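Local coordinates for putative sensory box/GGDEF family protein (Vibrio parahaemolyticus, PDB 3LID) that probably makes the second messenger cyclic di-GMP from GTP, and is represented here by its extracellular PDC-fold sensor domain, at residues Lys17-Gln22 with Arg187-Glu192; Gly89-Arg94 with Arg111-Arg116; Ile130-Ile135 with Leu152-Pro157; Val194-Phe199 with Ser257-His262. One frame throughout, in Å; residues are numbered along the deposited sequence.

The four contacts run along a sensor domain built of two sheets mounted on the long helix 9-45. Contacts 2 and 3, with centres 15 Å apart, belong to the sheet farther from the chain ends and grip the same phosphate, probably taken from the crystallisation liquor: Lys113 and Arg116 bind it from contact 2, Arg153 from contact 3. Contacts 1 and 4, their centres 19 Å apart, share strand 189-195 of the other sheet; contact 1 fastens it to the helix and contact 4 to strand 260-268. Contacts 3 and 4 come within about 5 Å at their nearest atoms and hold one ethanediol between them. Contact 1 lies farthest from contact 2, about 41 Å between centres.

Contact 1 of 4, residues Lys17-Gln22 with Arg187-Glu192; sequences KEALHQ and RDFHIE
Phe189 packs its ring against helix 9-45 at Ala19. The methyl CB of Ala19 lies 4.2 Å from the centroid of the Phe189 ring and 29° off its normal, an off-centre CH-pi contact; because alanine is so short, Phe189 CE2 reaches to 3.5 Å from Ala19 CA. Glu18 CB meets the edge of the same ring, and the aliphatic part of Gln22 slides past it. Farther along, Ile191 CD1 touches Gln22 CG at 3.9 Å. This apolar seam joins the long N-terminal helix of the PDC fold to the sheet nearer the chain ends, where Asp188 and Phe189 form a G1 beta bulge opposite Ser184.

Contacts of the Arg187 guanidinium come next, carried by an extended chain that lies across the helix. Glu18 O sits over one face of the group, and His21 CB approaches Arg187 NH2 to 3.3 Å. The polar link is a water at the edge, in plane, which accepts from Arg187 NH1 (3.0 Å) and donates to Glu18 OE2 (2.7 Å). Glu18 also forms a salt bridge with Arg275, which makes a cation-pi contact with Phe189. Bent at chi2 (57°), Gln22 sets OE1 3.4 Å from Arg187 CD, while its NE2 bonds Thr26.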
# COMPACT_ATOMS: atom_id res chain seq x y z
N LYS A 17 -12.04 -8.66 21.86
CA LYS A 17 -11.32 -7.58 22.55
C LYS A 17 -9.81 -7.61 22.16
O LYS A 17 -9.19 -6.53 21.92
CB LYS A 17 -11.48 -7.73 24.09
CG LYS A 17 -12.92 -7.46 24.57
CD LYS A 17 -12.90 -6.70 25.91
CE LYS A 17 -14.30 -6.38 26.40
NZ LYS A 17 -14.74 -7.53 27.25
N GLU A 18 -9.20 -8.80 22.10
CA GLU A 18 -7.78 -8.86 21.74
C GLU A 18 -7.58 -8.34 20.28
O GLU A 18 -6.64 -7.62 19.97
CB GLU A 18 -7.27 -10.27 21.71
CG GLU A 18 -7.39 -10.93 23.09
CD GLU A 18 -7.22 -12.44 23.01
OE1 GLU A 18 -7.95 -13.15 23.74
OE2 GLU A 18 -6.38 -12.92 22.24
N ALA A 19 -8.48 -8.76 19.43
CA ALA A 19 -8.36 -8.35 18.01
C ALA A 19 -8.55 -6.87 17.88
O ALA A 19 -7.92 -6.21 17.00
CB ALA A 19 -9.40 -9.15 17.18
N LEU A 20 -9.42 -6.29 18.70
CA LEU A 20 -9.54 -4.84 18.66
C LEU A 20 -8.22 -4.16 19.07
O LEU A 20 -7.86 -3.07 18.52
CB LEU A 20 -10.77 -4.33 19.44
CG LEU A 20 -12.10 -4.65 18.73
CD1 LEU A 20 -13.23 -4.33 19.77
CD2 LEU A 20 -12.28 -3.70 17.57
N HIS A 21 -7.55 -4.72 20.09
CA HIS A 21 -6.24 -4.12 20.44
C HIS A 21 -5.30 -4.24 19.24
O HIS A 21 -4.51 -3.33 18.97
CB HIS A 21 -5.60 -4.82 21.66
CG HIS A 21 -6.36 -4.55 22.92
ND1 HIS A 21 -6.67 -3.27 23.31
CD2 HIS A 21 -6.89 -5.38 23.85
CE1 HIS A 21 -7.37 -3.32 24.44
NE2 HIS A 21 -7.52 -4.59 24.78
N GLN A 22 -5.33 -5.39 18.59
CA GLN A 22 -4.38 -5.65 17.49
C GLN A 22 -4.70 -4.60 16.39
O GLN A 22 -3.76 -4.02 15.75
CB GLN A 22 -4.60 -7.02 16.87
CG GLN A 22 -3.60 -7.34 15.70
CD GLN A 22 -2.17 -7.24 16.13
OE1 GLN A 22 -1.74 -7.90 17.11
NE2 GLN A 22 -1.40 -6.33 15.50
N ARG A 187 0.08 -11.94 19.07
CA ARG A 187 -1.35 -12.27 19.18
C ARG A 187 -1.85 -13.31 18.17
O ARG A 187 -2.98 -13.73 18.27
CB ARG A 187 -2.25 -11.03 19.12
CG ARG A 187 -1.97 -10.02 20.20
CD ARG A 187 -3.05 -8.91 20.13
NE ARG A 187 -2.89 -7.74 21.03
CZ ARG A 187 -3.36 -7.75 22.27
NH1 ARG A 187 -3.93 -8.85 22.77
NH2 ARG A 187 -3.24 -6.70 23.04
N ASP A 188 -1.00 -13.69 17.21
CA ASP A 188 -1.32 -14.65 16.15
C ASP A 188 -2.59 -14.23 15.45
O ASP A 188 -3.54 -15.01 15.33
CB ASP A 188 -1.42 -16.10 16.71
CG ASP A 188 -1.68 -17.13 15.62
OD1 ASP A 188 -1.05 -17.01 14.55
OD2 ASP A 188 -2.48 -18.09 15.83
N PHE A 189 -2.62 -13.00 14.94
CA PHE A 189 -3.72 -12.61 14.12
C PHE A 189 -3.21 -12.18 12.70
O PHE A 189 -2.15 -11.56 12.61
CB PHE A 189 -4.34 -11.35 14.69
CG PHE A 189 -5.25 -11.57 15.86
CD1 PHE A 189 -6.27 -12.52 15.82
CD2 PHE A 189 -5.10 -10.77 16.99
CE1 PHE A 189 -7.16 -12.64 16.94
CE2 PHE A 189 -5.98 -10.91 18.12
CZ PHE A 189 -7.00 -11.80 18.06
N HIS A 190 -4.01 -12.49 11.69
CA HIS A 190 -3.79 -11.96 10.31
C HIS A 190 -4.73 -10.81 10.03
O HIS A 190 -5.93 -10.96 10.15
CB HIS A 190 -3.99 -13.04 9.31
CG HIS A 190 -2.94 -14.12 9.37
ND1 HIS A 190 -1.76 -14.06 8.65
CD2 HIS A 190 -2.89 -15.30 10.06
CE1 HIS A 190 -1.04 -15.16 8.88
NE2 HIS A 190 -1.70 -15.91 9.74
N ILE A 191 -4.19 -9.66 9.61
CA ILE A 191 -5.10 -8.58 9.32
C ILE A 191 -5.29 -8.56 7.81
O ILE A 191 -4.30 -8.63 7.09
CB ILE A 191 -4.57 -7.25 9.85
CG1 ILE A 191 -4.52 -7.30 11.37
CG2 ILE A 191 -5.38 -5.99 9.23
CD1 ILE A 191 -4.07 -6.08 12.01
N GLU A 192 -6.51 -8.51 7.35
CA GLU A 192 -6.79 -8.40 5.92
C GLU A 192 -7.06 -6.93 5.65
O GLU A 192 -7.55 -6.20 6.54
CB GLU A 192 -8.04 -9.25 5.54
CG GLU A 192 -7.70 -10.73 5.58
CD GLU A 192 -8.92 -11.63 5.40
OE1 GLU A 192 -9.81 -11.55 6.27
OE2 GLU A 192 -8.99 -12.38 4.42
O HOH W 1 -3.99 -11.71 21.88

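Contact 2 of 4, residues Gly89-Arg94 with Arg111-Arg116; sequences GTEKVR and RDKSAR. With PO4 (phosphate ion), chain C.
Arg111 clasps Glu91 side-on: Arg111 NE donates to Glu91 OE1 (2.7 Å) and Arg111 NH2 to the syn lone pair of Glu91 OE2 (3.0 Å). Bends at chi2 and chi3 curl the arginine back alongside the glutamate, and the backbone N of Arg111 binds the same OE1, also at 2.7 Å, from the same face of the carboxylate as NE. The guanidinium of Arg94 lies flat on that of Arg111, centres 3.7 Å apart and planes at 13°. Glu91 and Asp140, which pairs with Arg111 NH1, probably balance the charge of Arg111, and Ile109 O accepts from Arg94 NH1.

The backbone of Glu91 adds a bond from its N to Arg111 O (2.9 Å). Gly89, with a positive phi of 86°, suits its place because it has no CB to press on Ser114; its carbonyl O takes the N-H of Lys113 at 2.7 Å. Lys113 NZ then reaches phosphate O2 at 2.7 Å, and Arg116 NH1 bonds phosphate O4, with a weak second bond from NH2.

The contact ties the chain entering strand 91-98 to the loop leading into helix 117-124. Strand 79-86 flanks it through Arg83, which forms a salt bridge with Glu91, and Tyr118 of the helix touches Lys113.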
# COMPACT_ATOMS: atom_id res chain seq x y z
N GLY A 89 4.54 13.03 -19.88
CA GLY A 89 4.23 11.72 -19.24
C GLY A 89 5.15 10.57 -19.60
O GLY A 89 4.85 9.39 -19.29
N THR A 90 6.29 10.87 -20.21
CA THR A 90 7.28 9.85 -20.59
C THR A 90 8.29 9.66 -19.42
O THR A 90 8.81 10.63 -18.90
CB THR A 90 8.03 10.23 -21.88
OG1 THR A 90 7.10 10.10 -22.96
CG2 THR A 90 9.13 9.15 -22.17
N GLU A 91 8.50 8.42 -19.03
CA GLU A 91 9.49 8.15 -17.96
C GLU A 91 10.88 8.59 -18.42
O GLU A 91 11.31 8.21 -19.54
CB GLU A 91 9.53 6.66 -17.70
CG GLU A 91 8.16 6.13 -17.10
CD GLU A 91 8.11 4.63 -17.01
OE1 GLU A 91 8.68 3.96 -17.92
OE2 GLU A 91 7.48 4.10 -16.00
N LYS A 92 11.58 9.32 -17.58
CA LYS A 92 12.94 9.81 -17.91
C LYS A 92 13.93 9.16 -16.92
O LYS A 92 15.12 8.87 -17.29
CB LYS A 92 13.04 11.30 -17.75
CG LYS A 92 12.06 12.10 -18.66
CD LYS A 92 12.39 11.90 -20.10
CE LYS A 92 13.82 12.29 -20.32
NZ LYS A 92 13.98 12.61 -21.73
N VAL A 93 13.47 8.91 -15.68
CA VAL A 93 14.36 8.32 -14.66
C VAL A 93 13.52 7.26 -14.00
O VAL A 93 12.37 7.52 -13.63
CB VAL A 93 14.79 9.29 -13.56
CG1 VAL A 93 15.84 8.59 -12.69
CG2 VAL A 93 15.48 10.57 -14.19
N ARG A 94 14.04 6.03 -13.94
CA ARG A 94 13.22 4.97 -13.36
C ARG A 94 14.11 4.02 -12.55
O ARG A 94 14.94 3.28 -13.12
CB ARG A 94 12.59 4.18 -14.52
CG ARG A 94 11.74 3.00 -14.06
CD ARG A 94 10.88 2.46 -15.21
NE ARG A 94 10.03 1.39 -14.71
CZ ARG A 94 9.81 0.22 -15.33
NH1 ARG A 94 10.36 -0.09 -16.52
NH2 ARG A 94 9.01 -0.68 -14.72
N ARG A 111 8.78 4.27 -20.59
CA ARG A 111 7.53 4.23 -21.37
C ARG A 111 6.77 5.53 -21.27
O ARG A 111 6.98 6.36 -20.37
CB ARG A 111 6.60 3.18 -20.77
CG ARG A 111 7.05 1.73 -21.01
CD ARG A 111 7.97 1.17 -19.90
NE ARG A 111 7.68 1.50 -18.48
CZ ARG A 111 7.00 0.75 -17.60
NH1 ARG A 111 6.44 -0.44 -17.93
NH2 ARG A 111 6.86 1.19 -16.38
N ASP A 112 5.88 5.70 -22.26
CA ASP A 112 4.96 6.85 -22.21
C ASP A 112 3.73 6.47 -21.37
O ASP A 112 2.94 5.61 -21.77
CB ASP A 112 4.51 7.08 -23.67
CG ASP A 112 3.47 8.13 -23.80
OD1 ASP A 112 2.99 8.72 -22.81
OD2 ASP A 112 3.19 8.41 -24.97
N LYS A 113 3.57 7.13 -20.19
CA LYS A 113 2.50 6.82 -19.24
C LYS A 113 1.36 7.80 -19.35
O LYS A 113 0.49 7.89 -18.47
CB LYS A 113 3.05 6.86 -17.83
CG LYS A 113 4.01 5.73 -17.60
CD LYS A 113 3.26 4.39 -17.33
CE LYS A 113 4.26 3.24 -17.32
NZ LYS A 113 3.60 1.94 -16.83
N SER A 114 1.38 8.59 -20.44
CA SER A 114 0.39 9.66 -20.52
C SER A 114 -1.07 9.23 -20.57
O SER A 114 -1.96 10.08 -20.24
CB SER A 114 0.72 10.61 -21.66
OG SER A 114 0.55 9.90 -22.89
N ALA A 115 -1.37 7.98 -20.95
CA ALA A 115 -2.77 7.51 -21.01
C ALA A 115 -3.30 7.09 -19.63
O ALA A 115 -4.52 6.94 -19.45
CB ALA A 115 -2.90 6.34 -21.94
N ARG A 116 -2.42 6.99 -18.63
CA ARG A 116 -2.86 6.51 -17.33
C ARG A 116 -3.61 7.57 -16.56
O ARG A 116 -3.23 8.74 -16.55
CB ARG A 116 -1.65 6.12 -16.51
CG ARG A 116 -1.00 4.77 -17.07
CD ARG A 116 -1.92 3.55 -16.99
NE ARG A 116 -2.12 3.12 -15.56
CZ ARG A 116 -1.22 2.42 -14.85
NH1 ARG A 116 -0.01 2.06 -15.39
NH2 ARG A 116 -1.51 2.09 -13.54
P PO4 C . 2.79 1.93 -13.05
O1 PO4 C . 3.97 0.95 -13.02
O2 PO4 C . 3.08 2.80 -14.28
O3 PO4 C . 2.73 2.80 -11.84
O4 PO4 C . 1.48 1.17 -13.25
O HOH W 2 4.19 11.13 -23.46

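Contact 3 of 4, residues Ile130-Ile135 with Leu152-Pro157; sequences ISAWGI and LRILMP. With PO4 (phosphate ion), chain C; EDO (1,2-ethanediol), chain G; EDO (1,2-ethanediol), chain H.
Ser131 and Leu155 form an antiparallel hydrogen-bonded pair: Ser131 N donates to Leu155 O and Leu155 N to Ser131 O, each at 2.9 Å. The next bond runs from Trp133 N to Arg153 O, also 2.9 Å, and encloses the non-hydrogen-bonded pair Ala132 with Ile154. There the backbones close up, and Ala132 CA makes a CA-H...O contact of 3.2 Å with Arg153 O. The two segments run 160° apart.

Ala132 and Ile154 share one face of the sheet, where the small methyl CB of Ala132 meets Leu152 CD2 at 3.8 Å and Ile154 reaches on to Ile37 of helix 9-45. At one end Met156, fully extended, brings SD to 3.6 Å from Ile130 CG1, a flexible thioether fitting a branched chain; at the other Ile135 CG1 crosses Leu152. Ser131 and Leu155 occupy the opposite face, and Leu155 touches Tyr121 of helix 117-124.

With CG anti to its backbone N (chi1 -172°), Trp133 carries its indole beside Arg153, whose NH1 lies at the ring edge, while Trp133 NE1 bonds Glu136. A water accepts from Arg153 N and NH1 and lies 2.7 Å from Gly134 O; with Glu136 O, which also accepts from NH1, it helps fix the guanidinium. The long, extended arginine thereby presents NE to phosphate O3 (2.6 Å) and NH2 to phosphate O4 (2.9 Å).

Paired strands 131-140 and 150-160 thus form one wall of an anion-holding pocket, with Arg83, Lys113, Arg116, Tyr118, Asn171 and Arg139 N as further ligands. Its place in the sheet farther from the chain ends is consistent with the ligand pocket of PDC sensors.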
# COMPACT_ATOMS: atom_id res chain seq x y z
N ILE A 130 2.21 17.77 -3.20
CA ILE A 130 2.30 16.30 -3.10
C ILE A 130 0.91 15.72 -2.91
O ILE A 130 0.17 16.15 -1.99
CB ILE A 130 3.17 15.95 -1.93
CG1 ILE A 130 4.54 16.68 -2.07
CG2 ILE A 130 3.34 14.43 -1.90
CD1 ILE A 130 5.54 16.37 -0.94
N SER A 131 0.49 14.78 -3.76
CA SER A 131 -0.76 14.14 -3.51
C SER A 131 -0.53 12.66 -3.83
O SER A 131 0.60 12.21 -3.86
CB SER A 131 -1.86 14.72 -4.40
OG SER A 131 -3.19 14.19 -4.04
N ALA A 132 -1.61 11.91 -4.00
CA ALA A 132 -1.50 10.45 -4.18
C ALA A 132 -2.66 9.87 -4.93
O ALA A 132 -3.76 10.43 -4.88
CB ALA A 132 -1.32 9.69 -2.79
N TRP A 133 -2.43 8.75 -5.64
CA TRP A 133 -3.47 8.09 -6.40
C TRP A 133 -3.98 6.91 -5.52
O TRP A 133 -3.23 6.37 -4.69
CB TRP A 133 -2.86 7.57 -7.72
CG TRP A 133 -3.86 7.02 -8.68
CD1 TRP A 133 -3.90 5.76 -9.17
CD2 TRP A 133 -4.93 7.76 -9.31
NE1 TRP A 133 -4.97 5.65 -10.06
CE2 TRP A 133 -5.63 6.85 -10.14
CE3 TRP A 133 -5.40 9.08 -9.16
CZ2 TRP A 133 -6.74 7.22 -10.93
CZ3 TRP A 133 -6.54 9.48 -9.95
CH2 TRP A 133 -7.21 8.54 -10.79
N GLY A 134 -5.27 6.55 -5.70
CA GLY A 134 -5.80 5.33 -4.99
C GLY A 134 -4.99 4.07 -5.37
O GLY A 134 -4.46 3.93 -6.47
N ILE A 135 -4.96 3.10 -4.46
CA ILE A 135 -4.25 1.84 -4.71
C ILE A 135 -4.74 1.18 -6.00
O ILE A 135 -5.94 1.10 -6.23
CB ILE A 135 -4.45 0.89 -3.51
CG1 ILE A 135 -3.67 1.50 -2.31
CG2 ILE A 135 -3.86 -0.50 -3.84
CD1 ILE A 135 -4.07 0.82 -0.95
N LEU A 152 0.41 2.25 -4.28
CA LEU A 152 -0.17 3.53 -3.92
C LEU A 152 0.85 4.59 -4.41
O LEU A 152 1.99 4.64 -3.97
CB LEU A 152 -0.34 3.54 -2.39
CG LEU A 152 -1.30 4.66 -1.92
CD1 LEU A 152 -1.77 4.38 -0.39
CD2 LEU A 152 -0.67 6.01 -2.08
N ARG A 153 0.45 5.33 -5.43
CA ARG A 153 1.47 6.17 -6.13
C ARG A 153 1.42 7.57 -5.50
O ARG A 153 0.39 8.23 -5.49
CB ARG A 153 1.07 6.28 -7.64
CG ARG A 153 1.37 4.92 -8.34
CD ARG A 153 0.63 4.87 -9.71
NE ARG A 153 0.78 3.56 -10.32
CZ ARG A 153 0.03 2.51 -10.00
NH1 ARG A 153 -0.92 2.63 -9.02
NH2 ARG A 153 0.26 1.35 -10.61
N ILE A 154 2.57 8.03 -5.02
CA ILE A 154 2.70 9.43 -4.52
C ILE A 154 3.12 10.28 -5.77
O ILE A 154 3.98 9.80 -6.55
CB ILE A 154 3.81 9.51 -3.51
CG1 ILE A 154 3.65 8.37 -2.45
CG2 ILE A 154 3.80 10.91 -2.90
CD1 ILE A 154 2.29 8.42 -1.69
N LEU A 155 2.49 11.43 -5.95
CA LEU A 155 2.63 12.24 -7.16
C LEU A 155 2.98 13.65 -6.76
O LEU A 155 2.40 14.18 -5.86
CB LEU A 155 1.29 12.25 -7.84
CG LEU A 155 0.72 10.86 -8.14
CD1 LEU A 155 -0.73 11.05 -8.65
CD2 LEU A 155 1.59 10.18 -9.33
N MET A 156 4.00 14.24 -7.44
CA MET A 156 4.41 15.61 -7.10
C MET A 156 4.97 16.24 -8.39
O MET A 156 6.08 15.86 -8.83
CB MET A 156 5.47 15.53 -5.98
CG MET A 156 6.00 16.89 -5.50
SD MET A 156 7.32 16.64 -4.38
CE MET A 156 7.63 18.37 -4.24
N PRO A 157 4.28 17.26 -8.91
CA PRO A 157 4.89 18.00 -10.08
C PRO A 157 6.09 18.80 -9.55
O PRO A 157 6.05 19.33 -8.41
CB PRO A 157 3.79 18.95 -10.54
CG PRO A 157 2.48 18.33 -9.86
CD PRO A 157 2.94 17.76 -8.56
P PO4 C . 2.79 1.93 -13.05
O1 PO4 C . 3.97 0.95 -13.02
O2 PO4 C . 3.08 2.80 -14.28
O3 PO4 C . 2.73 2.80 -11.84
O4 PO4 C . 1.48 1.17 -13.25
C1 EDO G . -6.94 11.48 -5.66
O1 EDO G . -6.56 10.13 -5.38
C2 EDO G . -7.99 11.51 -6.77
O2 EDO G . -8.56 10.21 -6.87
C1 EDO H . -7.05 -3.92 -7.16
O1 EDO H . -8.02 -4.40 -6.15
C2 EDO H . -6.01 -3.09 -6.44
O2 EDO H . -6.61 -1.86 -6.00
O HOH W 3 -1.85 4.29 -6.94

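Contact 4 of 4, residues Val194-Phe199 with Ser257-His262; sequences VKHKGF and SNEPLH. With EDO (1,2-ethanediol), chain H.
His196 crosses Glu259 at about a right angle, its ring plane 30° from the carboxylate. His196 CB and CG lie alongside Glu259 CG and CD. Glu259 CG and Pro260 CG approach the imidazole obliquely, the latter 3.7 Å from His196 ND1. A chi1 of 174° turns the His196 ring away from its own N and across to Glu259. The His262 ring has a water and Lys195 O at its edge, the latter 3.6 Å from His262 CD2; its ND1 bonds Ser252, and Trp230 meets it with planes at about 85°.

Two backbone bonds make Val194 and His262 an antiparallel hydrogen-bonded pair: Val194 N to His262 O is 2.9 Å, and His262 N to Val194 O is 2.8 Å. Leu261 CD1 rests against Val194 O.

Water knits the diverging ends together. One molecule accepts from His196 N and donates to Pro260 O and Glu259 OE1; another accepts from Lys197 N and donates to the same OE1, so the carboxylate fastens the turn indirectly. Lys195 NZ, long enough to leave the sheet, forms a salt bridge with Asp212 and binds both ethanediol oxygens. Ser257 OG accepts from Glu259 N, an ST turn that leads into strand 260-268.

Lys195 to Gly198 is a type I turn, closed by Gly198 N to Lys195 O (2.8 Å); outside the turn, Lys195 N donates to Phe199 O (2.8 Å), flanking the reversal. Gly198, at positive phi, suits this place. Segment 194-199 is the tip of the beta-hairpin of strands 189-195 and 200-202, and the contact joins it to strand 260-268 in the second sheet of the PDC fold.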
# COMPACT_ATOMS: atom_id res chain seq x y z
N VAL A 194 -9.33 -4.48 3.29
CA VAL A 194 -10.51 -4.38 2.45
C VAL A 194 -10.72 -3.00 2.08
O VAL A 194 -10.82 -2.09 2.93
CB VAL A 194 -11.78 -4.96 3.23
CG1 VAL A 194 -13.01 -4.80 2.35
CG2 VAL A 194 -11.53 -6.43 3.49
N LYS A 195 -10.85 -2.73 0.76
CA LYS A 195 -11.02 -1.37 0.33
C LYS A 195 -12.41 -0.83 0.54
O LYS A 195 -13.35 -1.58 0.86
CB LYS A 195 -10.77 -1.30 -1.21
CG LYS A 195 -9.26 -1.61 -1.45
CD LYS A 195 -8.98 -1.20 -2.95
CE LYS A 195 -9.70 -2.22 -3.86
NZ LYS A 195 -9.38 -1.83 -5.39
N HIS A 196 -12.56 0.45 0.33
CA HIS A 196 -13.85 1.13 0.47
C HIS A 196 -14.92 0.49 -0.42
O HIS A 196 -16.16 0.49 -0.09
CB HIS A 196 -13.58 2.58 0.03
CG HIS A 196 -14.79 3.43 -0.04
ND1 HIS A 196 -15.59 3.66 1.06
CD2 HIS A 196 -15.32 4.14 -1.06
CE1 HIS A 196 -16.59 4.46 0.71
NE2 HIS A 196 -16.45 4.77 -0.57
N LYS A 197 -14.47 -0.02 -1.58
CA LYS A 197 -15.38 -0.75 -2.50
C LYS A 197 -15.70 -2.17 -2.11
O LYS A 197 -16.48 -2.80 -2.81
CB LYS A 197 -14.77 -0.85 -3.89
CG LYS A 197 -13.48 -1.88 -3.86
CD LYS A 197 -13.26 -1.53 -5.49
CE LYS A 197 -13.55 -0.12 -5.87
NZ LYS A 197 -14.38 0.25 -7.21
N GLY A 198 -15.13 -2.70 -1.02
CA GLY A 198 -15.45 -4.05 -0.54
C GLY A 198 -14.54 -5.19 -0.96
O GLY A 198 -14.57 -6.27 -0.42
N PHE A 199 -13.61 -4.91 -1.91
CA PHE A 199 -12.75 -5.96 -2.36
C PHE A 199 -11.45 -6.00 -1.55
O PHE A 199 -11.04 -4.97 -0.99
CB PHE A 199 -12.42 -5.72 -3.86
CG PHE A 199 -13.61 -5.99 -4.77
CD1 PHE A 199 -13.98 -7.31 -5.01
CD2 PHE A 199 -14.28 -4.95 -5.33
CE1 PHE A 199 -15.11 -7.55 -5.86
CE2 PHE A 199 -15.44 -5.20 -6.19
CZ PHE A 199 -15.76 -6.53 -6.40
N SER A 257 -4.82 8.81 1.76
CA SER A 257 -6.03 8.85 0.93
C SER A 257 -7.10 9.54 1.74
O SER A 257 -7.12 9.43 2.95
CB SER A 257 -6.52 7.42 0.65
OG SER A 257 -7.72 7.46 -0.10
N ASN A 258 -8.02 10.18 1.09
CA ASN A 258 -9.23 10.57 1.78
C ASN A 258 -10.28 9.43 1.92
O ASN A 258 -11.29 9.61 2.65
CB ASN A 258 -9.83 11.84 1.13
CG ASN A 258 -10.01 11.72 -0.33
OD1 ASN A 258 -10.44 10.67 -0.85
ND2 ASN A 258 -9.67 12.79 -1.06
N GLU A 259 -10.09 8.29 1.26
CA GLU A 259 -11.04 7.19 1.35
C GLU A 259 -10.57 6.26 2.47
O GLU A 259 -9.35 6.08 2.68
CB GLU A 259 -10.94 6.43 0.02
CG GLU A 259 -11.81 5.26 -0.21
CD GLU A 259 -11.67 4.83 -1.71
OE1 GLU A 259 -11.03 3.76 -1.99
OE2 GLU A 259 -12.16 5.61 -2.57
N PRO A 260 -11.50 5.58 3.13
CA PRO A 260 -11.08 4.65 4.16
C PRO A 260 -10.52 3.35 3.61
O PRO A 260 -10.89 2.90 2.52
CB PRO A 260 -12.39 4.36 4.95
CG PRO A 260 -13.43 4.58 3.94
CD PRO A 260 -12.98 5.71 3.04
N LEU A 261 -9.64 2.75 4.41
CA LEU A 261 -9.10 1.41 4.19
C LEU A 261 -9.54 0.63 5.42
O LEU A 261 -9.36 1.09 6.54
CB LEU A 261 -7.56 1.43 4.16
CG LEU A 261 -6.96 0.04 3.87
CD1 LEU A 261 -7.36 -0.54 2.51
CD2 LEU A 261 -5.41 0.29 3.88
N HIS A 262 -10.14 -0.53 5.21
CA HIS A 262 -10.70 -1.26 6.41
C HIS A 262 -9.80 -2.39 6.77
O HIS A 262 -9.35 -3.15 5.92
CB HIS A 262 -12.09 -1.81 6.03
CG HIS A 262 -13.02 -0.76 5.53
ND1 HIS A 262 -13.46 0.29 6.33
CD2 HIS A 262 -13.63 -0.58 4.32
CE1 HIS A 262 -14.29 1.06 5.65
NE2 HIS A 262 -14.42 0.55 4.43
C1 EDO H . -7.05 -3.92 -7.16
O1 EDO H . -8.02 -4.40 -6.15
C2 EDO H . -6.01 -3.09 -6.44
O2 EDO H . -6.61 -1.86 -6.00
O HOH W 4 -10.07 1.83 0.24
O HOH W 5 -16.02 2.33 3.07
O HOH W 6 -12.25 1.33 -3.17